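Local atomic coordinates of Obg-like ATPase 1 (Schizosaccharomyces pombe, PDB entry 1NI3), a protein that hydrolyses ATP and, less efficiently, GTP, and negatively regulates the G2/M transition of the cell cycle. Residues I228-M233 / T261-S266; A268-L273 / T290-P295; V123-D128 / Q241-L246; V26-V31 / S145-E150; A64-R69 / K296-G301. One frame throughout, in Å; residues are numbered along the deposited sequence.

Contact 1 (I228-M233 / T261-S266)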
# COMPACT_ATOMS: atom_id res chain seq x y z
N ILE A 228 3.42 3.48 5.93
CA ILE A 228 2.23 4.01 6.58
C ILE A 228 2.29 3.60 8.04
O ILE A 228 2.24 2.40 8.35
CB ILE A 228 0.95 3.43 5.94
CG1 ILE A 228 0.88 3.83 4.46
CG2 ILE A 228 -0.25 3.91 6.71
CD1 ILE A 228 -0.18 3.07 3.66
N TYR A 229 2.39 4.58 8.93
CA TYR A 229 2.48 4.29 10.37
C TYR A 229 1.16 4.03 11.08
O TYR A 229 0.26 4.86 11.06
CB TYR A 229 3.19 5.43 11.10
CG TYR A 229 4.64 5.57 10.71
CD1 TYR A 229 5.03 6.49 9.75
CD2 TYR A 229 5.61 4.75 11.27
CE1 TYR A 229 6.36 6.60 9.35
CE2 TYR A 229 6.94 4.84 10.89
CZ TYR A 229 7.31 5.77 9.93
OH TYR A 229 8.64 5.86 9.56
N LEU A 230 1.08 2.88 11.72
CA LEU A 230 -0.11 2.53 12.47
C LEU A 230 0.23 2.56 13.95
O LEU A 230 0.83 1.62 14.47
CB LEU A 230 -0.61 1.14 12.07
CG LEU A 230 -1.01 0.90 10.62
CD1 LEU A 230 -1.54 -0.52 10.48
CD2 LEU A 230 -2.07 1.91 10.18
N VAL A 231 -0.12 3.66 14.63
CA VAL A 231 0.16 3.81 16.06
C VAL A 231 -0.87 3.04 16.87
O VAL A 231 -1.94 3.54 17.14
CB VAL A 231 0.10 5.27 16.53
CG1 VAL A 231 0.46 5.35 18.02
CG2 VAL A 231 1.05 6.13 15.73
N ASN A 232 -0.52 1.81 17.27
CA ASN A 232 -1.42 0.96 18.03
C ASN A 232 -1.44 1.30 19.51
O ASN A 232 -0.43 1.18 20.19
CB ASN A 232 -1.01 -0.51 17.85
CG ASN A 232 -1.93 -1.46 18.58
OD1 ASN A 232 -3.13 -1.23 18.63
ND2 ASN A 232 -1.38 -2.54 19.12
N MSE A 233 -2.60 1.73 20.01
CA MSE A 233 -2.77 2.06 21.42
C MSE A 233 -3.97 1.28 21.99
O MSE A 233 -4.67 0.60 21.24
CB MSE A 233 -3.00 3.54 21.55
CG MSE A 233 -4.27 3.99 20.90
SE MSE A 233 -4.33 5.93 20.89
CE MSE A 233 -4.98 6.43 19.27
N THR A 261 1.90 9.02 6.26
CA THR A 261 0.64 8.99 6.98
C THR A 261 0.77 8.38 8.35
O THR A 261 1.45 7.38 8.55
CB THR A 261 -0.40 8.17 6.24
OG1 THR A 261 -0.46 8.60 4.88
CG2 THR A 261 -1.76 8.33 6.90
N LEU A 262 0.06 8.98 9.31
CA LEU A 262 0.08 8.50 10.68
C LEU A 262 -1.36 8.22 11.11
O LEU A 262 -2.15 9.14 11.31
CB LEU A 262 0.74 9.56 11.55
CG LEU A 262 1.20 9.18 12.95
CD1 LEU A 262 1.94 10.35 13.57
CD2 LEU A 262 0.00 8.81 13.78
N ILE A 263 -1.68 6.94 11.27
CA ILE A 263 -3.02 6.50 11.65
C ILE A 263 -3.13 5.94 13.08
O ILE A 263 -2.81 4.78 13.30
CB ILE A 263 -3.53 5.40 10.68
CG1 ILE A 263 -3.59 5.95 9.25
CG2 ILE A 263 -4.89 4.90 11.13
CD1 ILE A 263 -4.18 4.97 8.23
N PRO A 264 -3.59 6.75 14.05
CA PRO A 264 -3.71 6.25 15.42
C PRO A 264 -4.83 5.23 15.43
O PRO A 264 -5.93 5.51 14.96
CB PRO A 264 -4.05 7.50 16.20
CG PRO A 264 -4.90 8.25 15.24
CD PRO A 264 -4.11 8.13 13.95
N MSE A 265 -4.55 4.06 15.99
CA MSE A 265 -5.52 2.98 16.03
C MSE A 265 -5.45 2.19 17.33
O MSE A 265 -4.73 2.54 18.24
CB MSE A 265 -5.20 2.02 14.91
CG MSE A 265 -3.93 1.26 15.18
SE MSE A 265 -3.90 -0.30 14.04
CE MSE A 265 -5.51 -1.13 14.78
N SER A 266 -6.19 1.08 17.36
CA SER A 266 -6.21 0.20 18.51
C SER A 266 -6.57 -1.23 18.07
O SER A 266 -7.74 -1.59 17.99
CB SER A 266 -7.22 0.70 19.54
OG SER A 266 -7.49 -0.32 20.51

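Contact 2 (A268-L273 / T290-P295)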
# COMPACT_ATOMS: atom_id res chain seq x y z
N ALA A 268 -6.65 -3.77 19.55
CA ALA A 268 -7.50 -4.36 20.57
C ALA A 268 -8.95 -4.10 20.25
O ALA A 268 -9.79 -5.00 20.30
CB ALA A 268 -7.15 -3.74 21.92
N PHE A 269 -9.22 -2.84 19.90
CA PHE A 269 -10.56 -2.40 19.57
C PHE A 269 -11.02 -2.97 18.25
O PHE A 269 -12.15 -3.45 18.13
CB PHE A 269 -10.63 -0.88 19.46
CG PHE A 269 -11.99 -0.37 19.06
CD1 PHE A 269 -13.07 -0.55 19.91
CD2 PHE A 269 -12.20 0.23 17.83
CE1 PHE A 269 -14.36 -0.18 19.51
CE2 PHE A 269 -13.48 0.62 17.43
CZ PHE A 269 -14.56 0.42 18.27
N GLU A 270 -10.16 -2.88 17.24
CA GLU A 270 -10.51 -3.39 15.92
C GLU A 270 -10.93 -4.84 16.12
O GLU A 270 -12.02 -5.24 15.70
CB GLU A 270 -9.32 -3.31 14.96
CG GLU A 270 -8.93 -1.90 14.52
CD GLU A 270 -10.06 -1.15 13.83
OE1 GLU A 270 -10.76 -1.75 12.98
OE2 GLU A 270 -10.22 0.06 14.11
N GLU A 271 -10.07 -5.60 16.79
CA GLU A 271 -10.36 -7.00 17.06
C GLU A 271 -11.76 -7.18 17.63
O GLU A 271 -12.58 -7.90 17.07
CB GLU A 271 -9.32 -7.58 18.02
CG GLU A 271 -9.62 -9.01 18.47
CD GLU A 271 -9.73 -9.98 17.32
OE1 GLU A 271 -8.71 -10.19 16.62
OE2 GLU A 271 -10.84 -10.53 17.10
N ARG A 272 -12.03 -6.51 18.74
CA ARG A 272 -13.34 -6.63 19.39
C ARG A 272 -14.50 -6.31 18.46
O ARG A 272 -15.57 -6.89 18.57
CB ARG A 272 -13.45 -5.76 20.66
CG ARG A 272 -14.67 -6.14 21.50
CD ARG A 272 -14.73 -5.48 22.89
NE ARG A 272 -15.55 -4.27 22.91
CZ ARG A 272 -15.13 -3.09 22.49
NH1 ARG A 272 -13.90 -2.98 22.03
NH2 ARG A 272 -15.94 -2.04 22.51
N LEU A 273 -14.28 -5.39 17.53
CA LEU A 273 -15.35 -5.01 16.62
C LEU A 273 -15.76 -6.13 15.66
O LEU A 273 -16.92 -6.21 15.24
CB LEU A 273 -14.95 -3.75 15.84
CG LEU A 273 -16.00 -2.64 15.70
CD1 LEU A 273 -16.72 -2.36 17.03
CD2 LEU A 273 -15.29 -1.39 15.22
N THR A 290 -17.18 6.66 17.92
CA THR A 290 -15.92 6.41 17.24
C THR A 290 -16.19 5.54 16.01
O THR A 290 -17.33 5.17 15.74
CB THR A 290 -14.93 5.71 18.20
OG1 THR A 290 -13.60 5.85 17.69
CG2 THR A 290 -15.28 4.24 18.37
N LYS A 291 -15.14 5.22 15.26
CA LYS A 291 -15.29 4.42 14.05
C LYS A 291 -14.08 3.54 13.79
O LYS A 291 -12.97 3.89 14.17
CB LYS A 291 -15.52 5.34 12.85
CG LYS A 291 -14.34 6.30 12.52
CD LYS A 291 -14.74 7.28 11.39
CE LYS A 291 -13.63 8.26 11.00
NZ LYS A 291 -13.98 9.08 9.80
N SER A 292 -14.30 2.40 13.13
CA SER A 292 -13.19 1.50 12.82
C SER A 292 -12.22 2.14 11.83
O SER A 292 -12.64 2.71 10.83
CB SER A 292 -13.72 0.21 12.21
OG SER A 292 -12.64 -0.52 11.65
N MSE A 293 -10.93 2.02 12.10
CA MSE A 293 -9.92 2.58 11.22
C MSE A 293 -9.55 1.71 10.03
O MSE A 293 -8.87 2.17 9.12
CB MSE A 293 -8.66 2.88 12.02
CG MSE A 293 -8.93 3.76 13.17
SE MSE A 293 -9.66 5.39 12.46
CE MSE A 293 -8.04 6.45 12.56
N LEU A 294 -9.98 0.45 10.03
CA LEU A 294 -9.65 -0.43 8.91
C LEU A 294 -9.86 0.28 7.59
O LEU A 294 -8.89 0.54 6.88
CB LEU A 294 -10.49 -1.71 8.93
CG LEU A 294 -10.02 -2.67 10.01
CD1 LEU A 294 -10.78 -3.98 9.93
CD2 LEU A 294 -8.53 -2.90 9.83
N PRO A 295 -11.11 0.63 7.27
CA PRO A 295 -11.38 1.31 6.00
C PRO A 295 -10.29 2.33 5.73
O PRO A 295 -9.61 2.23 4.72
CB PRO A 295 -12.75 1.92 6.22
CG PRO A 295 -12.77 2.15 7.71
CD PRO A 295 -12.20 0.88 8.23

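Contact 3 (V123-D128 / Q241-L246)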
# COMPACT_ATOMS: atom_id res chain seq x y z
N VAL A 123 3.50 1.14 15.14
CA VAL A 123 4.17 1.81 16.26
C VAL A 123 3.43 1.52 17.56
O VAL A 123 2.20 1.66 17.64
CB VAL A 123 4.24 3.34 16.04
CG1 VAL A 123 4.98 4.01 17.20
CG2 VAL A 123 4.94 3.66 14.73
N ARG A 124 4.17 1.12 18.59
CA ARG A 124 3.56 0.81 19.89
C ARG A 124 3.40 2.03 20.77
O ARG A 124 4.35 2.79 20.98
CB ARG A 124 4.37 -0.25 20.62
CG ARG A 124 3.88 -0.54 22.01
CD ARG A 124 4.55 -1.78 22.56
NE ARG A 124 3.99 -2.18 23.84
CZ ARG A 124 4.22 -3.35 24.41
NH1 ARG A 124 5.00 -4.24 23.81
NH2 ARG A 124 3.67 -3.65 25.59
N ALA A 125 2.19 2.21 21.30
CA ALA A 125 1.87 3.34 22.16
C ALA A 125 1.09 2.81 23.36
O ALA A 125 0.25 3.51 23.93
CB ALA A 125 1.03 4.35 21.42
N PHE A 126 1.37 1.58 23.74
CA PHE A 126 0.71 0.98 24.87
C PHE A 126 1.79 0.29 25.67
O PHE A 126 2.85 -0.04 25.14
CB PHE A 126 -0.34 -0.02 24.40
CG PHE A 126 0.23 -1.21 23.69
CD1 PHE A 126 0.54 -2.36 24.39
CD2 PHE A 126 0.45 -1.18 22.33
CE1 PHE A 126 1.07 -3.47 23.73
CE2 PHE A 126 0.98 -2.28 21.67
CZ PHE A 126 1.28 -3.43 22.37
N ASP A 127 1.52 0.08 26.96
CA ASP A 127 2.47 -0.58 27.85
C ASP A 127 1.79 -1.56 28.81
O ASP A 127 2.37 -1.97 29.81
CB ASP A 127 3.29 0.48 28.62
CG ASP A 127 2.46 1.68 29.05
OD1 ASP A 127 3.04 2.66 29.56
OD2 ASP A 127 1.21 1.65 28.88
N ASP A 128 0.54 -1.92 28.49
CA ASP A 128 -0.25 -2.85 29.30
C ASP A 128 0.45 -4.20 29.49
O ASP A 128 -0.06 -5.09 30.17
CB ASP A 128 -1.62 -3.09 28.65
CG ASP A 128 -2.57 -1.90 28.79
OD1 ASP A 128 -3.28 -1.61 27.80
OD2 ASP A 128 -2.62 -1.28 29.87
N GLN A 241 -9.53 9.61 22.21
CA GLN A 241 -8.68 10.39 21.32
C GLN A 241 -7.47 11.05 21.95
O GLN A 241 -7.01 12.10 21.49
CB GLN A 241 -9.52 11.44 20.60
CG GLN A 241 -10.47 10.85 19.57
CD GLN A 241 -11.37 11.89 18.97
OE1 GLN A 241 -12.18 12.50 19.66
NE2 GLN A 241 -11.23 12.11 17.66
N LYS A 242 -6.93 10.40 22.98
CA LYS A 242 -5.75 10.92 23.68
C LYS A 242 -4.76 9.82 24.09
O LYS A 242 -5.13 8.84 24.74
CB LYS A 242 -6.20 11.72 24.91
CG LYS A 242 -7.07 12.94 24.56
CD LYS A 242 -6.41 13.87 23.53
CE LYS A 242 -5.13 14.53 24.06
NZ LYS A 242 -4.43 15.39 23.07
N ASN A 243 -3.50 9.97 23.72
CA ASN A 243 -2.50 8.97 24.06
C ASN A 243 -1.30 9.54 24.79
O ASN A 243 -1.08 10.75 24.81
CB ASN A 243 -2.04 8.25 22.79
CG ASN A 243 -1.07 7.13 23.09
OD1 ASN A 243 -1.45 6.09 23.63
ND2 ASN A 243 0.20 7.33 22.75
N LYS A 244 -0.51 8.67 25.40
CA LYS A 244 0.67 9.08 26.15
C LYS A 244 1.86 9.35 25.24
O LYS A 244 2.61 10.30 25.47
CB LYS A 244 1.03 8.00 27.17
CG LYS A 244 2.41 8.13 27.81
CD LYS A 244 2.68 6.95 28.75
CE LYS A 244 4.10 6.98 29.32
NZ LYS A 244 4.43 5.76 30.12
N TYR A 245 2.04 8.54 24.20
CA TYR A 245 3.17 8.72 23.29
C TYR A 245 2.81 9.38 21.97
O TYR A 245 3.69 9.85 21.24
CB TYR A 245 3.81 7.36 22.99
CG TYR A 245 4.04 6.48 24.19
CD1 TYR A 245 3.01 5.70 24.72
CD2 TYR A 245 5.30 6.39 24.79
CE1 TYR A 245 3.23 4.85 25.80
CE2 TYR A 245 5.54 5.55 25.87
CZ TYR A 245 4.50 4.78 26.37
OH TYR A 245 4.74 3.95 27.44
N LEU A 246 1.52 9.42 21.65
CA LEU A 246 1.06 9.98 20.39
C LEU A 246 1.72 11.30 19.98
O LEU A 246 2.38 11.36 18.94
CB LEU A 246 -0.46 10.15 20.43
CG LEU A 246 -1.15 10.47 19.10
CD1 LEU A 246 -0.68 9.53 18.01
CD2 LEU A 246 -2.65 10.36 19.29

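Contact 4 (V26-V31 / S145-E150). With SO4 (sulfate ion), chain B.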
# COMPACT_ATOMS: atom_id res chain seq x y z
N VAL A 26 5.05 -4.39 8.90
CA VAL A 26 6.34 -4.26 9.55
C VAL A 26 6.20 -3.74 10.98
O VAL A 26 5.38 -2.86 11.26
CB VAL A 26 7.24 -3.28 8.77
CG1 VAL A 26 8.29 -2.67 9.69
CG2 VAL A 26 7.88 -4.01 7.61
N GLY A 27 7.02 -4.28 11.88
CA GLY A 27 6.96 -3.83 13.26
C GLY A 27 8.01 -4.43 14.17
O GLY A 27 8.66 -5.41 13.84
N MSE A 28 8.16 -3.83 15.34
CA MSE A 28 9.12 -4.30 16.31
C MSE A 28 8.44 -5.40 17.12
O MSE A 28 7.23 -5.36 17.31
CB MSE A 28 9.54 -3.15 17.23
CG MSE A 28 10.94 -3.28 17.76
SE MSE A 28 12.26 -3.46 16.33
CE MSE A 28 12.67 -1.59 16.09
N PRO A 29 9.20 -6.41 17.57
CA PRO A 29 8.64 -7.51 18.36
C PRO A 29 7.66 -7.05 19.43
O PRO A 29 7.96 -6.13 20.18
CB PRO A 29 9.88 -8.16 18.97
CG PRO A 29 10.90 -7.98 17.87
CD PRO A 29 10.65 -6.57 17.39
N ASN A 30 6.49 -7.68 19.46
CA ASN A 30 5.44 -7.35 20.44
C ASN A 30 4.75 -6.00 20.30
O ASN A 30 4.73 -5.22 21.25
CB ASN A 30 5.97 -7.49 21.88
CG ASN A 30 6.43 -8.90 22.20
OD1 ASN A 30 5.62 -9.82 22.34
ND2 ASN A 30 7.74 -9.08 22.34
N VAL A 31 4.16 -5.71 19.14
CA VAL A 31 3.45 -4.44 18.96
C VAL A 31 1.99 -4.62 18.52
O VAL A 31 1.24 -3.65 18.43
CB VAL A 31 4.15 -3.52 17.93
CG1 VAL A 31 5.56 -3.19 18.40
CG2 VAL A 31 4.17 -4.18 16.57
N SER A 145 13.26 4.86 15.36
CA SER A 145 14.53 5.21 14.75
C SER A 145 15.32 3.96 14.35
O SER A 145 15.99 3.93 13.32
CB SER A 145 15.34 6.08 15.70
OG SER A 145 16.47 6.65 15.03
N ILE A 146 15.24 2.92 15.17
CA ILE A 146 15.95 1.67 14.89
C ILE A 146 15.65 1.16 13.48
O ILE A 146 16.55 1.04 12.64
CB ILE A 146 15.53 0.57 15.89
CG1 ILE A 146 16.07 0.90 17.28
CG2 ILE A 146 16.03 -0.79 15.42
CD1 ILE A 146 15.46 0.06 18.37
N ILE A 147 14.38 0.85 13.24
CA ILE A 147 13.93 0.35 11.95
C ILE A 147 14.48 1.19 10.80
O ILE A 147 15.09 0.66 9.87
CB ILE A 147 12.38 0.28 11.90
CG1 ILE A 147 11.88 -0.65 13.02
CG2 ILE A 147 11.90 -0.28 10.57
CD1 ILE A 147 10.38 -0.79 13.11
N VAL A 148 14.31 2.50 10.87
CA VAL A 148 14.82 3.36 9.81
C VAL A 148 16.29 3.07 9.57
O VAL A 148 16.69 2.69 8.47
CB VAL A 148 14.71 4.83 10.19
CG1 VAL A 148 14.91 5.68 8.95
CG2 VAL A 148 13.37 5.11 10.84
N ASP A 149 17.10 3.26 10.61
CA ASP A 149 18.54 3.05 10.52
C ASP A 149 18.88 1.68 9.98
O ASP A 149 19.81 1.53 9.19
CB ASP A 149 19.18 3.26 11.89
CG ASP A 149 18.93 4.64 12.43
OD1 ASP A 149 19.25 5.62 11.71
OD2 ASP A 149 18.41 4.75 13.56
N GLU A 150 18.12 0.68 10.40
CA GLU A 150 18.36 -0.66 9.89
C GLU A 150 18.11 -0.62 8.38
O GLU A 150 18.95 -1.06 7.60
CB GLU A 150 17.43 -1.69 10.57
CG GLU A 150 17.38 -3.04 9.87
CD GLU A 150 16.79 -4.14 10.75
OE1 GLU A 150 15.93 -3.83 11.60
OE2 GLU A 150 17.17 -5.32 10.59
S SO4 B . 3.67 -8.75 17.73
O1 SO4 B . 4.21 -7.64 16.92
O2 SO4 B . 2.70 -9.53 16.92
O3 SO4 B . 3.01 -8.22 18.93
O4 SO4 B . 4.78 -9.64 18.13

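Contact 5 (A64-R69 / K296-G301)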
# COMPACT_ATOMS: atom_id res chain seq x y z
N ALA A 64 -10.82 -6.38 1.26
CA ALA A 64 -11.65 -5.68 0.30
C ALA A 64 -11.47 -4.18 0.44
O ALA A 64 -11.57 -3.65 1.54
CB ALA A 64 -13.10 -6.06 0.49
N VAL A 65 -11.21 -3.51 -0.68
CA VAL A 65 -11.03 -2.07 -0.67
C VAL A 65 -12.39 -1.40 -0.60
O VAL A 65 -13.25 -1.62 -1.46
CB VAL A 65 -10.35 -1.56 -1.94
CG1 VAL A 65 -9.95 -0.11 -1.75
CG2 VAL A 65 -9.17 -2.43 -2.30
N PRO A 66 -12.61 -0.57 0.43
CA PRO A 66 -13.91 0.11 0.54
C PRO A 66 -14.05 1.23 -0.49
O PRO A 66 -13.11 1.99 -0.74
CB PRO A 66 -13.92 0.60 1.99
CG PRO A 66 -12.47 0.79 2.30
CD PRO A 66 -11.80 -0.39 1.64
N ASP A 67 -15.23 1.32 -1.09
CA ASP A 67 -15.47 2.34 -2.09
C ASP A 67 -16.94 2.60 -2.37
O ASP A 67 -17.58 1.84 -3.09
CB ASP A 67 -14.75 1.98 -3.39
CG ASP A 67 -15.09 2.92 -4.52
OD1 ASP A 67 -15.10 4.16 -4.28
OD2 ASP A 67 -15.32 2.43 -5.64
N GLU A 68 -17.44 3.69 -1.81
CA GLU A 68 -18.82 4.07 -1.96
C GLU A 68 -19.31 3.96 -3.40
O GLU A 68 -20.46 3.60 -3.64
CB GLU A 68 -19.02 5.48 -1.42
CG GLU A 68 -19.39 5.48 0.04
CD GLU A 68 -18.95 6.73 0.77
OE1 GLU A 68 -19.26 7.85 0.30
OE2 GLU A 68 -18.30 6.60 1.83
N ARG A 69 -18.44 4.25 -4.35
CA ARG A 69 -18.83 4.13 -5.74
C ARG A 69 -19.26 2.68 -5.97
O ARG A 69 -20.35 2.42 -6.48
CB ARG A 69 -17.67 4.50 -6.66
CG ARG A 69 -17.20 5.93 -6.50
CD ARG A 69 -16.06 6.19 -7.46
NE ARG A 69 -15.02 7.00 -6.86
CZ ARG A 69 -13.86 7.26 -7.45
NH1 ARG A 69 -13.61 6.76 -8.66
NH2 ARG A 69 -12.94 8.01 -6.85
N LYS A 296 -10.11 3.29 6.62
CA LYS A 296 -9.07 4.29 6.42
C LYS A 296 -7.72 3.64 6.15
O LYS A 296 -7.06 3.99 5.17
CB LYS A 296 -8.93 5.17 7.65
CG LYS A 296 -7.73 6.10 7.62
CD LYS A 296 -7.90 7.18 6.56
CE LYS A 296 -6.87 8.31 6.70
NZ LYS A 296 -7.04 9.17 7.93
N ILE A 297 -7.30 2.70 6.99
CA ILE A 297 -6.02 2.05 6.75
C ILE A 297 -5.94 1.49 5.33
O ILE A 297 -5.09 1.91 4.54
CB ILE A 297 -5.77 0.92 7.77
CG1 ILE A 297 -5.52 1.51 9.16
CG2 ILE A 297 -4.57 0.08 7.34
CD1 ILE A 297 -5.43 0.51 10.26
N ILE A 298 -6.81 0.54 5.00
CA ILE A 298 -6.78 -0.04 3.67
C ILE A 298 -6.77 0.98 2.53
O ILE A 298 -5.97 0.86 1.59
CB ILE A 298 -7.96 -1.03 3.45
CG1 ILE A 298 -7.60 -2.38 4.08
CG2 ILE A 298 -8.23 -1.25 1.97
CD1 ILE A 298 -7.54 -2.35 5.56
N VAL A 299 -7.63 1.98 2.60
CA VAL A 299 -7.64 2.96 1.53
C VAL A 299 -6.27 3.59 1.42
O VAL A 299 -5.69 3.64 0.33
CB VAL A 299 -8.63 4.08 1.79
CG1 VAL A 299 -8.45 5.15 0.75
CG2 VAL A 299 -10.05 3.54 1.75
N THR A 300 -5.73 4.05 2.55
CA THR A 300 -4.42 4.67 2.53
C THR A 300 -3.39 3.76 1.84
O THR A 300 -2.53 4.23 1.10
CB THR A 300 -3.93 4.97 3.94
OG1 THR A 300 -4.95 5.66 4.67
CG2 THR A 300 -2.68 5.84 3.89
N GLY A 301 -3.51 2.46 2.09
CA GLY A 301 -2.59 1.51 1.49
C GLY A 301 -2.82 1.44 -0.01
O GLY A 301 -1.90 1.68 -0.81

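Contact 1 (I228-M233 / T261-S266)
Two neighbouring parallel strands of the G-domain sheet meet here, 227-232 and the weakly bonded 262-265, and they pair from Tyr229 and Thr261 to Met233 and Met265. Tyr229 N donates to Thr261 O and Tyr229 O accepts from Ile263 N at 2.9 Å; further on, Val231 O receives Met265 N at 2.9 Å and Met233 N donates to Met265 O. On one face CD2 of Leu230 lies against CB of Ile263 (3.8 Å), the two side chains running side by side and pointing the same way. On the other, Val231 reaches CG2 over to CD2 of Leu262 at 3.5 Å, beneath helix 246-254. Selenomethionine Met233, part of the predicted ATP site, has CG between its backbone N and carbonyl carbon (chi1 64°), bends at chi3 and lays CE beside CB of Pro264. Ser266 OG gives Met233 O a weak bond of 3.1 Å, its stronger partner being Phe269 N at the start of helix 267-273. The amide of Asn232 bridges two loops, OD1 accepting from Val267 N and ND2 donating to Val31 O. Engaged at both ends, it ties the C-terminal end of strand 227-232 to the phosphate-binding loop and is fixed in its rotation.

Contact 2 (A268-L273 / T290-P295)
Glu270 reaches out of helix 267-273 and grips the turn before helix 294-304 with both carboxylate oxygens. Ser292 OG donates to Glu270 OE1 at 2.6 Å, on the syn lone pair of that oxygen. OE2 takes the backbone N-H of Met293 at 2.9 Å, also on its syn side but 30° out of the carboxylate plane. Two donors from successive residues therefore hold the carboxylate by its two oxygens and limit its turning about CG-CD. The side chain gets there by folding: CG lies anti to the carbonyl carbon, and a bend at chi2 (-59°) turns the acid toward the loop. Leu294 slides past it the opposite way, its CG close to OE1. Ser292 OG, besides donating, accepts from Leu294 N at 3.3 Å, a capping bond at the turn into the next helix; the glutamate is thus a second-shell partner of this cap. With an alanine here in place of Glu270, Met293 N-H and the Ser292 hydroxyl would probably lose their shared acceptor, leaving that hydroxyl held by the Leu294 N-H cap alone among the bonds described. Carbon-to-carbon contacts flank the acid: CD2 of Leu273 meets CB of Ser292 at 3.8 Å, and Phe269 brings CZ to CG2 of Thr290 at 3.9 Å, the two side chains arriving from opposite directions. Farther out, Phe269 also touches Glu235 of helix 235-238, and Met293 rests on Phe238 of that helix and on Ile263. With Glu270 touching Met265, the contact joins helix 267-273 to the start of helix 294-304 beside strand 262-265.

Contact 3 (V123-D128 / Q241-L246)
A polar and aromatic contact between two loops closes over the C-terminal end of strand 118-124, where the turn after it meets the loop leading into helix 246-254. Ala125 and Tyr245 carry the largest shares. The tyrosine ring lies obliquely against the backbone of Ala125, with CD1 3.6 Å from Ala125 O and 4.1 Å from Ala125 CB. At the far end of the ring, Tyr245 OH donates to Asp127 OD1 at 3.0 Å, meeting that oxygen from above the carboxylate, 61° out of its plane; ring and carboxylate planes stand 73° apart. Asp127 turns its acid this way with CG between the backbone N and the carbonyl carbon (chi1 39°). Lys244, extended beyond CG, crosses Asp127 at about a right angle and brings NZ to 3.4 Å from the same OD1, a salt bridge with only a weak hydrogen bond. A phenylalanine in place of Tyr245 would probably leave Asp127 OD1 without its hydroxyl donor, with the weak lysine bond alone among the partners described. Pro140 of helix 140-168 also touches the tyrosine, and Ala125 rests on Val231. One carboxylate oxygen thus collects a hydroxyl and an ammonium group, whose nearby positive charge would probably favour the ionised acid.

Contact 4 (V26-V31 / S145-E150)
Selenomethionine Met28 reaches from the loop after strand 22-27 to helix 140-168, and its methyl end does the touching. From CB the chain sets out with CG anti to the backbone N (chi1 -150°); CB, CG and SE make no close approach to the helix. Bends at chi2 (56°) and chi3 (91°) swing the end round to it. There CE sits 3.3 Å from CG1 of Ile147 and 3.5 Å from CG2 of Ile146, between two successive isoleucines. Met28 crosses Ile146 at about a right angle and runs antiparallel alongside Ile147, whose CD1 lies 3.8 Å from CE. A strand residue adds a looser touch, CG1 of Val26 to CG2 of Ile147 at 4.4 Å. No hydrogen bond links the segments, so they are joined by apolar contact alone. A few residues on, the chain turns to an anion: Asn30 N donates to sulfate O4 and Val31 N to O1, each at 2.9 Å, the second bond nearly straight. Gly32 N, Ser34 N and Lys33 NZ complete the grip on the sulfate, which probably comes from the crystallisation liquor. Helix 140-168 packs as a separate element against the base of this loop. Strand 22-27, the loop and helix 33-42, with backbone amides round an anion, form the P-loop (Walker A) of nucleotide-binding G domains, and the sulfate probably occupies a nucleotide phosphate position.

Contact 5 (A64-R69 / K296-G301)
Ile298, Pro66 and Val299 carry this small apolar contact, in which the end of strand 60-65 runs into a turn lying on helix 294-304. Ile298 points from the helix toward the strand end and touches with its CG2 branch. CG2 stands 3.7 Å from CD of Pro66 and 3.9 Å from the backbone CA of Val65, with Val65 CG1 a little farther away at 4.3 Å. The isoleucine has CG1 anti to the carbonyl carbon (chi1 -81°), which leaves the CG2 methyl anti to the backbone N, the branch that meets the turn. Pro66 crosses it at about a right angle, and the methyl meets the ring at CD, its nitrogen-side carbon. The next carbon of the same ring serves the neighbouring helix residue: CG of Pro66 lies 3.7 Å from CG2 of Val299, the two side chains approaching at a slant. One proline ring is thus held by two methyls from successive positions on the helix, and the segments share no hydrogen bond. Just beyond the proline, Asp67 stands at the N-cap of helix 68-77, its OD1 taking a weak bond of 3.3 Å from Arg69 N. The turn lies between the end of strand 60-65 and the start of helix 68-77. Farther out, Val65 pairs by backbone with Ala85 of strand 81-90 and touches Tyr302, Pro66 also rests on Pro295, and Asp67 reaches Asn309 and Phe311 of strand 307-312. Helix 294-304 has strand 262-265 as another neighbour, through Ile297 and Thr300 on Ile263.

In the fold
Contacts 1, 3, 4 and 5 all reach one mixed sheet, whose strands 22-27, 118-124, 227-232 and 262-265 lie in that order, side by side and parallel. Contacts 1 and 3 are closest, with centres about 10 Å apart; contacts 4 and 5 are farthest, about 26 Å. Along the chain, contacts 3 and 4 interleave, as do 1 and 3, whereas contact 1 closes before contact 2 opens and the span of contact 5 encloses both. Helix 294-304 is shared by contacts 2 and 5 and also packs on contact 1. Contacts 1, 3 and 4 gather round the phosphate-binding loop, while contact 5 lies away from the annotated sites.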